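Local coordinates for protein ENT (Trypanosoma brucei brucei, PDB 5ZX1) that is of uncertain function but carries an all-helical ENT domain, the part described here, and probably acts in transcription or chromatin-related regulation, at residues R38-S44 against E74-P78. Numbering follows the deposited sequence.
Sequences REEELCS and ELCLP
R38 of helix 30-56 reaches across to the chain just past helix 62-74 and binds two successive backbone carbonyls. Its NH2 donates to L75 O at 2.8 Å, with an N-H...O angle of 163°. The donor lies nearly in line with that C=O bond. NH1 donates to C76 O at 2.9 Å, tilted 31° from the carbonyl plane. Both oxygens sit at the guanidinium edge, close to its plane. CD1 of L77 lies 3.8 Å from R38 NH2, at an oblique angle to the group.

L75 lays its two methyls against the helix. Its CD1 packs against the helix backbone, 3.4 Å from E41 O, and also touches S44 OG. Its CD2 rests 3.8 Å from E41 CG. The side chains of E41 and L75 run past each other in opposite directions.

E41 touches L75 directly and also steadies R38. Its OE2 accepts a hydrogen bond from R38 NH2 at 2.6 Å, part of a salt bridge, and is met from above the carboxylate plane. NH2 is therefore shared between L75 O and E41 OE2, and three bonds in all fix the rotation of the guanidinium. The R38 chain leaves with CG anti to the backbone N (chi1 -163°) and bends at chi2, which brings its end round to the loop. E41 OE1 and L75 O, two acceptors, lie 3.5 Å apart, and the shared NH2 probably offsets their repulsion. S44 OG bonds back to E41 O, one turn earlier, and S44 O accepts a bond from S47 OG.

C76 has positive phi and ends helix 62-74 in a Schellman motif, while P78 is the N-cap of helix 79-91. The contact thus joins the long first helix of the ENT domain to the connection between helices 62-74 and 79-91, with an arginine binding carbonyls at a helix C-terminus.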
# COMPACT_ATOMS: atom_id res chain seq x y z
N ARG A 38 -14.37 -7.54 0.55
CA ARG A 38 -14.11 -6.27 -0.12
C ARG A 38 -13.26 -5.37 0.75
O ARG A 38 -12.17 -4.96 0.36
CB ARG A 38 -15.42 -5.56 -0.47
CG ARG A 38 -15.24 -4.46 -1.51
CD ARG A 38 -14.35 -4.96 -2.62
NE ARG A 38 -14.23 -4.05 -3.75
CZ ARG A 38 -13.32 -4.21 -4.71
NH1 ARG A 38 -13.26 -3.35 -5.73
NH2 ARG A 38 -12.48 -5.23 -4.66
N GLU A 39 -13.72 -5.13 1.97
CA GLU A 39 -12.98 -4.29 2.92
C GLU A 39 -11.54 -4.79 3.18
O GLU A 39 -10.64 -3.99 3.42
CB GLU A 39 -13.75 -4.21 4.24
CG GLU A 39 -14.96 -3.28 4.16
CD GLU A 39 -15.88 -3.38 5.37
OE1 GLU A 39 -15.67 -4.27 6.23
OE2 GLU A 39 -16.82 -2.56 5.45
N GLU A 40 -11.33 -6.09 3.12
CA GLU A 40 -9.97 -6.59 3.27
C GLU A 40 -9.14 -6.33 2.01
O GLU A 40 -7.99 -5.92 2.10
CB GLU A 40 -9.98 -8.06 3.63
CG GLU A 40 -10.48 -8.28 5.03
CD GLU A 40 -9.82 -9.47 5.71
OE1 GLU A 40 -8.78 -9.93 5.20
OE2 GLU A 40 -10.34 -9.95 6.74
N GLU A 41 -9.74 -6.57 0.85
CA GLU A 41 -9.10 -6.22 -0.41
C GLU A 41 -8.59 -4.78 -0.36
O GLU A 41 -7.42 -4.51 -0.67
CB GLU A 41 -10.05 -6.39 -1.59
CG GLU A 41 -10.36 -7.82 -1.93
CD GLU A 41 -11.26 -7.92 -3.15
OE1 GLU A 41 -10.87 -8.60 -4.13
OE2 GLU A 41 -12.35 -7.30 -3.16
N LEU A 42 -9.45 -3.86 0.06
CA LEU A 42 -9.05 -2.46 0.05
C LEU A 42 -8.06 -2.15 1.16
O LEU A 42 -7.19 -1.30 1.01
CB LEU A 42 -10.26 -1.53 0.13
CG LEU A 42 -11.23 -1.64 -1.05
CD1 LEU A 42 -12.57 -2.22 -0.63
CD2 LEU A 42 -11.44 -0.30 -1.72
N CYS A 43 -8.17 -2.86 2.27
CA CYS A 43 -7.21 -2.62 3.33
C CYS A 43 -5.86 -3.12 2.87
O CYS A 43 -4.84 -2.46 3.08
CB CYS A 43 -7.62 -3.29 4.63
SG CYS A 43 -8.66 -2.22 5.61
N SER A 44 -5.85 -4.29 2.23
CA SER A 44 -4.59 -4.89 1.83
C SER A 44 -3.90 -4.02 0.78
O SER A 44 -2.68 -3.86 0.82
CB SER A 44 -4.79 -6.31 1.31
OG SER A 44 -4.85 -6.37 -0.10
N GLU A 74 -5.65 -8.23 -9.37
CA GLU A 74 -6.04 -9.33 -8.47
C GLU A 74 -7.29 -8.95 -7.68
O GLU A 74 -8.21 -9.73 -7.57
CB GLU A 74 -4.90 -9.69 -7.50
CG GLU A 74 -3.69 -10.36 -8.13
CD GLU A 74 -3.91 -11.84 -8.46
OE1 GLU A 74 -4.60 -12.54 -7.69
OE2 GLU A 74 -3.39 -12.30 -9.50
N LEU A 75 -7.31 -7.72 -7.17
CA LEU A 75 -8.36 -7.24 -6.27
C LEU A 75 -9.46 -6.47 -6.99
O LEU A 75 -10.37 -5.94 -6.35
CB LEU A 75 -7.75 -6.35 -5.18
CG LEU A 75 -6.63 -7.04 -4.40
CD1 LEU A 75 -6.09 -6.20 -3.25
CD2 LEU A 75 -7.13 -8.38 -3.92
N CYS A 76 -9.38 -6.41 -8.32
CA CYS A 76 -10.38 -5.72 -9.11
C CYS A 76 -10.65 -4.33 -8.53
O CYS A 76 -11.75 -4.03 -8.07
CB CYS A 76 -11.68 -6.54 -9.17
SG CYS A 76 -12.69 -6.30 -10.67
N LEU A 77 -9.62 -3.48 -8.51
CA LEU A 77 -9.73 -2.15 -7.93
C LEU A 77 -9.84 -1.08 -9.00
O LEU A 77 -8.99 -1.00 -9.89
CB LEU A 77 -8.52 -1.86 -7.05
CG LEU A 77 -8.63 -1.87 -5.52
CD1 LEU A 77 -9.35 -3.10 -4.97
CD2 LEU A 77 -7.21 -1.80 -5.00
N PRO A 78 -10.88 -0.24 -8.93
CA PRO A 78 -10.96 0.85 -9.91
C PRO A 78 -9.76 1.76 -9.74
O PRO A 78 -9.39 2.05 -8.60
CB PRO A 78 -12.27 1.56 -9.55
CG PRO A 78 -12.49 1.22 -8.10
CD PRO A 78 -11.94 -0.17 -7.91